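Light Chain (PDB 6BVD) probably acts as a zinc-dependent endopeptidase, the protease domain of a mosaic botulinum neurotoxin that cleaves a neuronal SNARE protein. Local coordinates at residues P77-T82 against W158-D163; V195-E200 against M227-H232; Q253-V258 against G272-I277; G374-P379 against S409-I414. All coordinates share one frame; numbering follows the deposited sequence.

Contact 1: residues P77-T82 against W158-D163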
loop_
_atom_site.group_PDB
_atom_site.type_symbol
_atom_site.label_atom_id
_atom_site.label_comp_id
_atom_site.label_asym_id
_atom_site.label_seq_id
_atom_site.Cartn_x
_atom_site.Cartn_y
_atom_site.Cartn_z
ATOM N N PRO A 77 -23.942 -10.173 -18.744
ATOM C CA PRO A 77 -23.109 -10.959 -19.656
ATOM C C PRO A 77 -21.898 -10.177 -20.123
ATOM O O PRO A 77 -20.983 -10.777 -20.650
ATOM C CB PRO A 77 -24.045 -11.261 -20.838
ATOM C CG PRO A 77 -25.406 -10.887 -20.369
ATOM C CD PRO A 77 -25.241 -9.836 -19.345
ATOM N N ASN A 78 -21.914 -8.856 -19.961
ATOM C CA ASN A 78 -20.847 -8.018 -20.496
ATOM C C ASN A 78 -19.713 -7.728 -19.511
ATOM O O ASN A 78 -18.690 -7.177 -19.900
ATOM C CB ASN A 78 -21.423 -6.697 -21.003
ATOM C CG ASN A 78 -22.239 -6.870 -22.255
ATOM O OD1 ASN A 78 -21.854 -7.606 -23.162
ATOM N ND2 ASN A 78 -23.362 -6.180 -22.326
ATOM N N TYR A 79 -19.872 -8.117 -18.249
ATOM C CA TYR A 79 -18.789 -7.935 -17.281
ATOM C C TYR A 79 -17.547 -8.707 -17.750
ATOM O O TYR A 79 -17.656 -9.872 -18.137
ATOM C CB TYR A 79 -19.206 -8.411 -15.885
ATOM C CG TYR A 79 -18.176 -8.120 -14.816
ATOM C CD1 TYR A 79 -17.815 -6.819 -14.538
ATOM C CD2 TYR A 79 -17.568 -9.148 -14.081
ATOM C CE1 TYR A 79 -16.879 -6.528 -13.566
ATOM C CE2 TYR A 79 -16.623 -8.862 -13.093
ATOM C CZ TYR A 79 -16.282 -7.551 -12.854
ATOM O OH TYR A 79 -15.367 -7.203 -11.897
ATOM N N LEU A 80 -16.398 -8.027 -17.737
ATOM C CA LEU A 80 -15.091 -8.536 -18.184
ATOM C C LEU A 80 -15.019 -8.884 -19.677
ATOM O O LEU A 80 -14.213 -9.709 -20.065
ATOM C CB LEU A 80 -14.649 -9.761 -17.371
ATOM C CG LEU A 80 -14.352 -9.578 -15.877
ATOM C CD1 LEU A 80 -13.969 -10.881 -15.266
ATOM C CD2 LEU A 80 -13.234 -8.574 -15.662
ATOM N N SER A 81 -15.813 -8.221 -20.507
ATOM C CA SER A 81 -15.766 -8.445 -21.951
ATOM C C SER A 81 -14.682 -7.601 -22.635
ATOM O O SER A 81 -14.272 -7.911 -23.739
ATOM C CB SER A 81 -17.131 -8.169 -22.584
ATOM O OG SER A 81 -17.498 -6.804 -22.457
ATOM N N THR A 82 -14.227 -6.536 -21.980
ATOM C CA THR A 82 -13.182 -5.675 -22.542
ATOM C C THR A 82 -11.833 -5.785 -21.808
ATOM O O THR A 82 -11.786 -6.098 -20.615
ATOM C CB THR A 82 -13.612 -4.218 -22.512
ATOM O OG1 THR A 82 -13.810 -3.826 -21.146
ATOM C CG2 THR A 82 -14.912 -4.042 -23.254
ATOM N N TRP A 158 -10.147 -17.394 -11.502
ATOM C CA TRP A 158 -10.901 -16.791 -12.604
ATOM C C TRP A 158 -11.877 -15.717 -12.104
ATOM O O TRP A 158 -12.249 -15.706 -10.934
ATOM C CB TRP A 158 -11.758 -17.834 -13.327
ATOM C CG TRP A 158 -11.050 -18.975 -13.913
ATOM C CD1 TRP A 158 -10.489 -20.016 -13.256
ATOM C CD2 TRP A 158 -10.906 -19.249 -15.318
ATOM N NE1 TRP A 158 -9.957 -20.909 -14.169
ATOM C CE2 TRP A 158 -10.206 -20.457 -15.431
ATOM C CE3 TRP A 158 -11.293 -18.577 -16.467
ATOM C CZ2 TRP A 158 -9.902 -21.040 -16.681
ATOM C CZ3 TRP A 158 -10.961 -19.125 -17.710
ATOM C CH2 TRP A 158 -10.255 -20.336 -17.796
ATOM N N GLY A 159 -12.363 -14.896 -13.028
ATOM C CA GLY A 159 -13.499 -14.013 -12.779
ATOM C C GLY A 159 -14.771 -14.817 -12.595
ATOM O O GLY A 159 -14.737 -16.029 -12.663
ATOM N N PRO A 160 -15.897 -14.145 -12.327
ATOM C CA PRO A 160 -17.134 -14.893 -12.063
ATOM C C PRO A 160 -17.723 -15.663 -13.235
ATOM O O PRO A 160 -17.477 -15.337 -14.410
ATOM C CB PRO A 160 -18.121 -13.796 -11.647
ATOM C CG PRO A 160 -17.594 -12.564 -12.296
ATOM C CD PRO A 160 -16.096 -12.692 -12.212
ATOM N N GLY A 161 -18.522 -16.667 -12.885
ATOM C CA GLY A 161 -19.448 -17.282 -13.834
ATOM C C GLY A 161 -20.666 -16.389 -14.080
ATOM O O GLY A 161 -20.558 -15.155 -14.007
ATOM N N PRO A 162 -21.835 -16.997 -14.365
ATOM C CA PRO A 162 -23.056 -16.233 -14.665
ATOM C C PRO A 162 -23.472 -15.249 -13.583
ATOM O O PRO A 162 -23.780 -14.109 -13.922
ATOM C CB PRO A 162 -24.116 -17.331 -14.851
ATOM C CG PRO A 162 -23.329 -18.451 -15.479
ATOM C CD PRO A 162 -21.987 -18.425 -14.737
ATOM N N ASP A 163 -23.514 -15.693 -12.333
ATOM C CA ASP A 163 -23.912 -14.833 -11.210
ATOM C C ASP A 163 -22.699 -14.054 -10.691
ATOM O O ASP A 163 -21.797 -14.640 -10.088
ATOM C CB ASP A 163 -24.552 -15.679 -10.099
ATOM C CG ASP A 163 -25.233 -14.829 -9.008
ATOM O OD1 ASP A 163 -24.849 -13.645 -8.795
ATOM O OD2 ASP A 163 -26.178 -15.356 -8.374
#
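Y79 and P160 meet at about a right angle, with the pyrrolidine directed at the rim of the phenol ring. From the CB of Y79, CG lies opposite the backbone N (chi1 -174°), which carries the ring across to the 158-163 loop. CD2 is the first ring atom to touch it, 3.9 Å from P160 CG. CE2 comes next, 4.0 Å from P160 CD, which lies in the ring plane beyond the edge. At the tip, OH leaves the contact altogether and hydrogen-bonds E200. One face of the same ring carries L80, whose CG stands 3.6 Å above the plane towards the rim. The L80 branch ending in CD1 runs on to G159 CA, 4.0 Å away, where the glycine leaves room for a methyl. Y79 and L80 are the two central residues of a type II turn from N78 to S81, and L80 takes the positive phi of 64° that such a turn needs. R51 bonds to Y79 O and to the carbonyls of P160 and G161, bridging the two loops. With only van der Waals contact between the segments themselves, their alignment probably depends on surrounding polar groups such as R51, which bonds to both loops.

Contact 2: residues V195-E200 against M227-H232. With ACT (acetate ion), chain F.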
loop_
_atom_site.group_PDB
_atom_site.type_symbol
_atom_site.label_atom_id
_atom_site.label_comp_id
_atom_site.label_asym_id
_atom_site.label_seq_id
_atom_site.Cartn_x
_atom_site.Cartn_y
_atom_site.Cartn_z
ATOM N N VAL A 195 -10.538 -21.135 -8.159
ATOM C CA VAL A 195 -11.499 -20.180 -7.558
ATOM C C VAL A 195 -12.181 -19.294 -8.612
ATOM O O VAL A 195 -11.546 -18.813 -9.517
ATOM C CB VAL A 195 -10.821 -19.263 -6.515
ATOM C CG1 VAL A 195 -11.775 -18.132 -6.082
ATOM C CG2 VAL A 195 -10.384 -20.087 -5.313
ATOM N N GLU A 196 -13.496 -19.131 -8.532
ATOM C CA GLU A 196 -14.181 -18.100 -9.290
ATOM C C GLU A 196 -14.424 -16.964 -8.314
ATOM O O GLU A 196 -15.112 -17.171 -7.300
ATOM C CB GLU A 196 -15.512 -18.608 -9.855
ATOM C CG GLU A 196 -15.356 -19.837 -10.720
ATOM C CD GLU A 196 -16.688 -20.515 -10.957
ATOM O OE1 GLU A 196 -17.684 -19.810 -11.241
ATOM O OE2 GLU A 196 -16.748 -21.744 -10.781
ATOM N N PHE A 197 -13.835 -15.806 -8.584
ATOM C CA PHE A 197 -13.891 -14.702 -7.622
ATOM C C PHE A 197 -14.285 -13.386 -8.282
ATOM O O PHE A 197 -13.764 -12.992 -9.356
ATOM C CB PHE A 197 -12.547 -14.532 -6.908
ATOM C CG PHE A 197 -12.639 -13.626 -5.713
ATOM C CD1 PHE A 197 -13.303 -14.064 -4.576
ATOM C CD2 PHE A 197 -12.126 -12.344 -5.743
ATOM C CE1 PHE A 197 -13.434 -13.225 -3.475
ATOM C CE2 PHE A 197 -12.240 -11.506 -4.630
ATOM C CZ PHE A 197 -12.895 -11.941 -3.520
ATOM N N SER A 198 -15.161 -12.663 -7.588
ATOM C CA SER A 198 -15.748 -11.455 -8.124
ATOM C C SER A 198 -15.663 -10.359 -7.043
ATOM O O SER A 198 -16.575 -10.241 -6.223
ATOM C CB SER A 198 -17.205 -11.725 -8.524
ATOM O OG SER A 198 -17.809 -10.658 -9.216
ATOM N N PRO A 199 -14.549 -9.588 -7.019
ATOM C CA PRO A 199 -14.313 -8.616 -5.928
ATOM C C PRO A 199 -15.225 -7.385 -5.920
ATOM O O PRO A 199 -15.383 -6.754 -4.861
ATOM C CB PRO A 199 -12.856 -8.179 -6.155
ATOM C CG PRO A 199 -12.655 -8.347 -7.623
ATOM C CD PRO A 199 -13.439 -9.603 -7.998
ATOM N N GLU A 200 -15.784 -7.019 -7.063
ATOM C CA GLU A 200 -16.589 -5.809 -7.169
ATOM C C GLU A 200 -18.080 -5.960 -6.839
ATOM O O GLU A 200 -18.791 -4.968 -6.841
ATOM C CB GLU A 200 -16.482 -5.244 -8.584
ATOM C CG GLU A 200 -15.059 -4.802 -8.949
ATOM C CD GLU A 200 -15.013 -4.062 -10.262
ATOM O OE1 GLU A 200 -15.144 -4.702 -11.327
ATOM O OE2 GLU A 200 -14.877 -2.834 -10.233
ATOM N N MET A 227 -10.114 -14.110 1.392
ATOM C CA MET A 227 -9.540 -15.014 2.396
ATOM C C MET A 227 -10.446 -16.248 2.701
ATOM O O MET A 227 -9.959 -17.382 2.851
ATOM C CB MET A 227 -9.200 -14.234 3.680
ATOM C CG MET A 227 -7.872 -13.417 3.544
ATOM S SD MET A 227 -7.352 -12.644 5.081
ATOM C CE MET A 227 -8.348 -11.153 5.067
ATOM N N HIS A 228 -11.752 -16.031 2.755
ATOM C CA HIS A 228 -12.704 -17.107 2.959
ATOM C C HIS A 228 -12.526 -18.170 1.844
ATOM O O HIS A 228 -12.412 -19.324 2.146
ATOM C CB HIS A 228 -14.123 -16.535 2.960
ATOM C CG HIS A 228 -15.184 -17.560 3.154
ATOM N ND1 HIS A 228 -15.765 -17.825 4.381
ATOM C CD2 HIS A 228 -15.729 -18.439 2.276
ATOM C CE1 HIS A 228 -16.659 -18.790 4.230
ATOM N NE2 HIS A 228 -16.655 -19.180 2.972
ATOM N N GLU A 229 -12.426 -17.744 0.579
ATOM C CA GLU A 229 -12.202 -18.706 -0.517
ATOM C C GLU A 229 -10.799 -19.359 -0.406
ATOM O O GLU A 229 -10.632 -20.535 -0.673
ATOM C CB GLU A 229 -12.373 -18.018 -1.890
ATOM C CG GLU A 229 -13.803 -17.574 -2.135
ATOM C CD GLU A 229 -14.849 -18.669 -1.815
ATOM O OE1 GLU A 229 -14.805 -19.764 -2.435
ATOM O OE2 GLU A 229 -15.756 -18.444 -0.971
ATOM N N LEU A 230 -9.795 -18.602 0.012
ATOM C CA LEU A 230 -8.447 -19.168 0.187
ATOM C C LEU A 230 -8.402 -20.227 1.282
ATOM O O LEU A 230 -7.589 -21.144 1.238
ATOM C CB LEU A 230 -7.421 -18.070 0.490
ATOM C CG LEU A 230 -7.032 -17.203 -0.702
ATOM C CD1 LEU A 230 -6.023 -16.147 -0.316
ATOM C CD2 LEU A 230 -6.500 -18.112 -1.851
ATOM N N ILE A 231 -9.301 -20.140 2.259
ATOM C CA ILE A 231 -9.351 -21.174 3.269
ATOM C C ILE A 231 -9.835 -22.519 2.663
ATOM O O ILE A 231 -9.287 -23.575 2.995
ATOM C CB ILE A 231 -10.230 -20.731 4.440
ATOM C CG1 ILE A 231 -9.545 -19.568 5.148
ATOM C CG2 ILE A 231 -10.497 -21.900 5.361
ATOM C CD1 ILE A 231 -10.482 -18.826 6.154
ATOM N N HIS A 232 -10.854 -22.457 1.799
ATOM C CA HIS A 232 -11.311 -23.632 1.040
ATOM C C HIS A 232 -10.167 -24.214 0.156
ATOM O O HIS A 232 -10.057 -25.420 0.021
ATOM C CB HIS A 232 -12.491 -23.288 0.126
ATOM C CG HIS A 232 -13.797 -23.018 0.830
ATOM N ND1 HIS A 232 -14.336 -23.863 1.770
ATOM C CD2 HIS A 232 -14.696 -22.022 0.669
ATOM C CE1 HIS A 232 -15.498 -23.385 2.186
ATOM N NE2 HIS A 232 -15.737 -22.264 1.524
HETATM C C ACT F . -13.893 -27.324 2.292
HETATM O O ACT F . -13.539 -28.453 2.699
HETATM O OXT ACT F . -13.330 -26.296 2.729
HETATM C CH3 ACT F . -14.998 -27.202 1.274
#
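E229, the acidic residue of the zinc-site helix, turns its aliphatic part rather than its carboxylate to V195 and F197. Its CB lies 4.2 Å from V195 CG1, and its CG is 4.3 Å from F197 CD1, approaching the phenyl ring obliquely. The glutamate bends at both early torsions (chi1 -66°, chi2 -47°), which lays the methylenes over the strand end and frees the carboxylate to turn towards the metal. A hydrogen bond to T169 OG1 holds OE1, while OE2 sits at the edge of the H228 imidazole, in its plane. The E229 side chain is about 4 Å from the zinc ion and about 3 Å from another acetate. This is the HExxH motif of the clostridial neurotoxin proteases: H228 and H232 on helix 222-237 bind zinc together with E266, and E229 occupies the position of the probable general base. Strand 193-196, inside the mixed sheet between 155-158 and 168-171, brings its end up against that helix. F197 also packs on I225 and L226, one turn earlier. The other ring nitrogen of H232, ND1, donates to OXT of a second acetate over 2.8 Å. That bond is almost straight, at 174°, and lies in the imidazole plane. H235 ND1 and I242 N bond to the same acetate, which probably came from the crystallisation liquor.

Contact 3: residues Q253-V258 against G272-I277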
loop_
_atom_site.group_PDB
_atom_site.type_symbol
_atom_site.label_atom_id
_atom_site.label_comp_id
_atom_site.label_asym_id
_atom_site.label_seq_id
_atom_site.Cartn_x
_atom_site.Cartn_y
_atom_site.Cartn_z
ATOM N N GLN A 253 -31.542 -19.455 14.901
ATOM C CA GLN A 253 -31.523 -18.187 15.603
ATOM C C GLN A 253 -32.017 -17.066 14.691
ATOM O O GLN A 253 -32.037 -17.213 13.465
ATOM C CB GLN A 253 -30.124 -17.929 16.147
ATOM C CG GLN A 253 -29.679 -19.043 17.089
ATOM C CD GLN A 253 -28.345 -18.757 17.730
ATOM O OE1 GLN A 253 -27.589 -17.909 17.262
ATOM N NE2 GLN A 253 -28.055 -19.443 18.826
ATOM N N SER A 254 -32.440 -15.958 15.293
ATOM C CA SER A 254 -33.126 -14.897 14.552
ATOM C C SER A 254 -32.263 -14.295 13.445
ATOM O O SER A 254 -32.801 -13.796 12.460
ATOM C CB SER A 254 -33.607 -13.783 15.496
ATOM O OG SER A 254 -32.573 -13.398 16.375
ATOM N N TYR A 255 -30.938 -14.322 13.612
ATOM C CA TYR A 255 -30.036 -13.752 12.617
ATOM C C TYR A 255 -29.872 -14.642 11.388
ATOM O O TYR A 255 -29.351 -14.187 10.357
ATOM C CB TYR A 255 -28.643 -13.475 13.224
ATOM C CG TYR A 255 -27.691 -14.674 13.300
ATOM C CD1 TYR A 255 -26.911 -15.041 12.202
ATOM C CD2 TYR A 255 -27.509 -15.381 14.492
ATOM C CE1 TYR A 255 -26.018 -16.110 12.264
ATOM C CE2 TYR A 255 -26.604 -16.460 14.562
ATOM C CZ TYR A 255 -25.859 -16.807 13.438
ATOM O OH TYR A 255 -24.978 -17.879 13.466
ATOM N N MET A 256 -30.237 -15.910 11.532
ATOM C CA MET A 256 -30.035 -16.933 10.494
ATOM C C MET A 256 -31.132 -16.983 9.431
ATOM O O MET A 256 -32.320 -16.730 9.724
ATOM C CB MET A 256 -29.928 -18.325 11.121
ATOM C CG MET A 256 -28.703 -18.608 11.949
ATOM S SD MET A 256 -28.897 -20.205 12.776
ATOM C CE MET A 256 -27.319 -20.364 13.629
ATOM N N LYS A 257 -30.729 -17.321 8.209
ATOM C CA LYS A 257 -31.658 -17.691 7.152
ATOM C C LYS A 257 -31.294 -19.093 6.616
ATOM O O LYS A 257 -30.307 -19.249 5.890
ATOM C CB LYS A 257 -31.660 -16.655 6.026
ATOM C CG LYS A 257 -32.799 -16.876 5.052
ATOM C CD LYS A 257 -32.559 -16.268 3.691
ATOM C CE LYS A 257 -33.719 -16.611 2.764
ATOM N NZ LYS A 257 -33.647 -15.855 1.478
ATOM N N VAL A 258 -32.045 -20.113 7.028
ATOM C CA VAL A 258 -31.712 -21.501 6.688
ATOM C C VAL A 258 -32.666 -22.057 5.623
ATOM O O VAL A 258 -33.870 -21.901 5.748
ATOM C CB VAL A 258 -31.787 -22.427 7.928
ATOM C CG1 VAL A 258 -31.095 -23.742 7.631
ATOM C CG2 VAL A 258 -31.117 -21.782 9.122
ATOM N N GLY A 272 -15.136 -19.651 14.920
ATOM C CA GLY A 272 -15.775 -19.035 16.080
ATOM C C GLY A 272 -16.847 -19.960 16.641
ATOM O O GLY A 272 -16.632 -21.160 16.771
ATOM N N ARG A 273 -18.027 -19.412 16.904
ATOM C CA ARG A 273 -19.114 -20.200 17.468
ATOM C C ARG A 273 -19.716 -21.183 16.458
ATOM O O ARG A 273 -20.387 -22.142 16.850
ATOM C CB ARG A 273 -20.207 -19.293 18.035
ATOM C CG ARG A 273 -19.842 -18.701 19.389
ATOM C CD ARG A 273 -21.068 -18.539 20.281
ATOM N NE ARG A 273 -20.745 -17.920 21.566
ATOM C CZ ARG A 273 -20.200 -18.562 22.599
ATOM N NH1 ARG A 273 -19.815 -19.835 22.485
ATOM N NH2 ARG A 273 -19.963 -17.906 23.729
ATOM N N ASP A 274 -19.542 -20.935 15.156
ATOM C CA ASP A 274 -20.073 -21.892 14.165
ATOM C C ASP A 274 -19.480 -23.301 14.281
ATOM O O ASP A 274 -20.118 -24.283 13.849
ATOM C CB ASP A 274 -19.865 -21.363 12.754
ATOM C CG ASP A 274 -21.004 -20.470 12.291
ATOM O OD1 ASP A 274 -21.685 -19.844 13.147
ATOM O OD2 ASP A 274 -21.147 -20.320 11.053
ATOM N N ARG A 275 -18.286 -23.423 14.857
ATOM C CA ARG A 275 -17.687 -24.747 15.064
ATOM C C ARG A 275 -18.609 -25.649 15.889
ATOM O O ARG A 275 -18.696 -26.859 15.657
ATOM C CB ARG A 275 -16.332 -24.630 15.764
ATOM C CG ARG A 275 -15.195 -24.192 14.880
ATOM C CD ARG A 275 -13.859 -24.615 15.521
ATOM N NE ARG A 275 -12.654 -24.134 14.828
ATOM C CZ ARG A 275 -11.876 -23.145 15.274
ATOM N NH1 ARG A 275 -12.174 -22.528 16.424
ATOM N NH2 ARG A 275 -10.789 -22.776 14.590
ATOM N N ASN A 276 -19.323 -25.048 16.843
ATOM C CA ASN A 276 -20.165 -25.827 17.732
ATOM C C ASN A 276 -21.466 -26.281 17.061
ATOM O O ASN A 276 -22.188 -27.114 17.598
ATOM C CB ASN A 276 -20.459 -25.022 18.983
ATOM C CG ASN A 276 -19.181 -24.629 19.721
ATOM O OD1 ASN A 276 -18.183 -25.374 19.708
ATOM N ND2 ASN A 276 -19.191 -23.445 20.335
ATOM N N ILE A 277 -21.778 -25.715 15.900
ATOM C CA ILE A 277 -22.890 -26.215 15.103
ATOM C C ILE A 277 -22.579 -27.619 14.537
ATOM O O ILE A 277 -23.462 -28.483 14.414
ATOM C CB ILE A 277 -23.223 -25.221 13.981
ATOM C CG1 ILE A 277 -23.707 -23.911 14.612
ATOM C CG2 ILE A 277 -24.274 -25.783 13.045
ATOM C CD1 ILE A 277 -23.925 -22.768 13.637
HETATM O O HOH W 1 -24.170 -19.642 11.125
#
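M256 and I277 reach towards each other tip to tip, and their terminal methyls supply the closely packed part of this small interface. The thioether is extended beyond CG, which brings CE to 4.2 Å from I277 CD1. Behind this pair, M256 CG rests on one face of the Y255 ring, 3.6 Å above its plane and displaced to the rim. The polar side is looser. Y255 OH stops 3.8 Å from D274 OD1, although ring and carboxylate are nearly coplanar at 19°, and a water joins the two groups. It lies 3.0 Å from Y255 OH and donates to D274 OD2 at 3.1 Å. D274 OD2 also accepts from Y368 N, a direct bond that holds the acid in place, whereas the tyrosine is reached through a single water. The parts joined are two irregular connections of the protease fold: a type I turn from Q253 to M256, ahead of strand 262-263, and residues 273-277, which have helical backbone angles, in the loop between helix 264-270 and helix 280-301. F267 of helix 264-270 packs on both D274 and I277, while L369 lies against M256. The aspartate side chain is about 10 Å from the zinc ion, near the zinc-binding residues but not touching them. Within the turn, Q253 N makes a weak, 3.5 Å bond to M256 SD.

Contact 4: residues G374-P379 against S409-I414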
loop_
_atom_site.group_PDB
_atom_site.type_symbol
_atom_site.label_atom_id
_atom_site.label_comp_id
_atom_site.label_asym_id
_atom_site.label_seq_id
_atom_site.Cartn_x
_atom_site.Cartn_y
_atom_site.Cartn_z
ATOM N N GLY A 374 -28.678 -7.129 -0.264
ATOM C CA GLY A 374 -28.191 -6.436 -1.438
ATOM C C GLY A 374 -28.727 -7.107 -2.686
ATOM O O GLY A 374 -29.908 -7.424 -2.755
ATOM N N PRO A 375 -27.852 -7.367 -3.662
ATOM C CA PRO A 375 -26.408 -7.131 -3.592
ATOM C C PRO A 375 -25.964 -5.736 -4.038
ATOM O O PRO A 375 -26.767 -4.942 -4.542
ATOM C CB PRO A 375 -25.850 -8.200 -4.538
ATOM C CG PRO A 375 -26.850 -8.283 -5.613
ATOM C CD PRO A 375 -28.217 -8.099 -4.895
ATOM N N PHE A 376 -24.670 -5.468 -3.849
ATOM C CA PHE A 376 -24.065 -4.167 -4.107
ATOM C C PHE A 376 -22.908 -4.211 -5.103
ATOM O O PHE A 376 -22.153 -5.171 -5.141
ATOM C CB PHE A 376 -23.551 -3.559 -2.794
ATOM C CG PHE A 376 -24.639 -3.319 -1.776
ATOM C CD1 PHE A 376 -25.367 -2.141 -1.791
ATOM C CD2 PHE A 376 -24.935 -4.265 -0.819
ATOM C CE1 PHE A 376 -26.418 -1.913 -0.858
ATOM C CE2 PHE A 376 -25.980 -4.041 0.113
ATOM C CZ PHE A 376 -26.698 -2.864 0.087
ATOM N N TYR A 377 -22.790 -3.161 -5.901
ATOM C CA TYR A 377 -21.577 -2.929 -6.684
ATOM C C TYR A 377 -20.642 -2.007 -5.888
ATOM O O TYR A 377 -21.112 -1.041 -5.265
ATOM C CB TYR A 377 -21.952 -2.315 -8.013
ATOM C CG TYR A 377 -20.812 -1.949 -8.936
ATOM C CD1 TYR A 377 -19.917 -2.913 -9.385
ATOM C CD2 TYR A 377 -20.678 -0.652 -9.414
ATOM C CE1 TYR A 377 -18.898 -2.578 -10.271
ATOM C CE2 TYR A 377 -19.653 -0.309 -10.289
ATOM C CZ TYR A 377 -18.770 -1.276 -10.710
ATOM O OH TYR A 377 -17.767 -0.935 -11.582
ATOM N N LEU A 378 -19.345 -2.327 -5.875
ATOM C CA LEU A 378 -18.320 -1.518 -5.212
ATOM C C LEU A 378 -17.443 -0.840 -6.263
ATOM O O LEU A 378 -16.437 -1.414 -6.677
ATOM C CB LEU A 378 -17.435 -2.386 -4.321
ATOM C CG LEU A 378 -18.157 -3.385 -3.428
ATOM C CD1 LEU A 378 -17.200 -4.193 -2.599
ATOM C CD2 LEU A 378 -19.143 -2.642 -2.547
ATOM N N PRO A 379 -17.821 0.367 -6.695
ATOM C CA PRO A 379 -17.206 1.044 -7.847
ATOM C C PRO A 379 -15.774 1.573 -7.647
ATOM O O PRO A 379 -15.094 1.789 -8.671
ATOM C CB PRO A 379 -18.153 2.213 -8.092
ATOM C CG PRO A 379 -18.736 2.510 -6.739
ATOM C CD PRO A 379 -18.906 1.170 -6.096
ATOM N N SER A 409 -29.238 2.138 7.351
ATOM C CA SER A 409 -30.066 1.416 8.297
ATOM C C SER A 409 -30.604 0.091 7.735
ATOM O O SER A 409 -30.498 -0.943 8.391
ATOM C CB SER A 409 -31.216 2.319 8.761
ATOM O OG SER A 409 -32.035 2.661 7.659
ATOM N N ASP A 410 -31.201 0.120 6.547
ATOM C CA ASP A 410 -31.664 -1.107 5.896
ATOM C C ASP A 410 -31.818 -0.900 4.398
ATOM O O ASP A 410 -31.612 0.211 3.914
ATOM C CB ASP A 410 -32.995 -1.568 6.516
ATOM C CG ASP A 410 -34.094 -0.503 6.428
ATOM O OD1 ASP A 410 -33.894 0.538 5.765
ATOM O OD2 ASP A 410 -35.169 -0.703 7.039
ATOM N N ILE A 411 -32.219 -1.950 3.676
ATOM C CA ILE A 411 -32.330 -1.880 2.220
ATOM C C ILE A 411 -33.313 -0.774 1.833
ATOM O O ILE A 411 -33.042 0.033 0.943
ATOM C CB ILE A 411 -32.786 -3.215 1.586
ATOM C CG1 ILE A 411 -31.687 -4.276 1.698
ATOM C CG2 ILE A 411 -33.069 -3.022 0.109
ATOM C CD1 ILE A 411 -30.452 -3.968 0.851
ATOM N N ASN A 412 -34.454 -0.739 2.515
ATOM C CA ASN A 412 -35.466 0.285 2.254
ATOM C C ASN A 412 -34.949 1.720 2.267
ATOM O O ASN A 412 -35.136 2.444 1.302
ATOM C CB ASN A 412 -36.590 0.174 3.282
ATOM C CG ASN A 412 -37.443 -1.046 3.075
ATOM O OD1 ASN A 412 -37.592 -1.529 1.947
ATOM N ND2 ASN A 412 -38.026 -1.555 4.163
ATOM N N SER A 413 -34.274 2.124 3.338
ATOM C CA SER A 413 -33.751 3.489 3.422
ATOM C C SER A 413 -32.703 3.760 2.348
ATOM O O SER A 413 -32.700 4.819 1.714
ATOM C CB SER A 413 -33.154 3.760 4.800
ATOM O OG SER A 413 -31.934 3.070 4.960
ATOM N N ILE A 414 -31.809 2.793 2.158
ATOM C CA ILE A 414 -30.768 2.889 1.137
ATOM C C ILE A 414 -31.382 3.064 -0.254
ATOM O O ILE A 414 -30.969 3.935 -1.029
ATOM C CB ILE A 414 -29.856 1.638 1.155
ATOM C CG1 ILE A 414 -29.090 1.573 2.487
ATOM C CG2 ILE A 414 -28.900 1.650 -0.037
ATOM C CD1 ILE A 414 -28.275 0.298 2.702
#
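F376 presents the tip of its ring to two isoleucines of the 411-419 helix, with I411 and I414 both approaching obliquely. Its CZ lies 4.0 Å from I411 CD1 and 4.4 Å from I414 CD1. The two isoleucines are three residues apart and therefore share one face of the helix. I411 bends at both torsions (chi1 -70°, chi2 -68°), which swings CD1 back over the strand until it is 3.8 Å from G374 N. At that point it packs on bare backbone: G374 has backbone angles that call for glycine, and a cis peptide bond leads on to P375. Strand 373-377 runs between 201-208 and 428-429 in the five-stranded antiparallel sheet. The helix follows directly from the edge strand 406-408 and folds back over the sheet, so L217 of strand 215-219 supports I411 and I414 while I407 touches F376 and I414. F376 also packs on I219 and L429. The start of the helix is fixed separately by D410, the N-cap, whose OD1 accepts from S413 N at 2.9 Å. That bond is nearly straight, 169°, and meets the oxygen almost along its C-O direction. A further link joins the hydroxyls of S409 and S413, 2.7 Å between their OG atoms, drawing the residue ahead of the cap against the first turn.

Overall arrangement
The four contacts follow one another in series along the chain; none nests in or crosses another. Contact 1 closes the longest excursion, 75 residues, bringing the loop before helix 83-100 to the end of strand 155-158. Contact 2 closes 26 residues, half of them strand, and brings the mixed sheet to the zinc helix. Contact 3 closes 13 residues, and contact 4 closes 29, setting helix 411-419 against strand 373-377 of the five-stranded antiparallel sheet. Segment 195-200 is the hub: it pairs through its backbone with W158 of contact 1, and E200 O bonds to L378 N of contact 4. Contact 3 touches none of the others, its nearest atoms lying about 8 Å from contact 2.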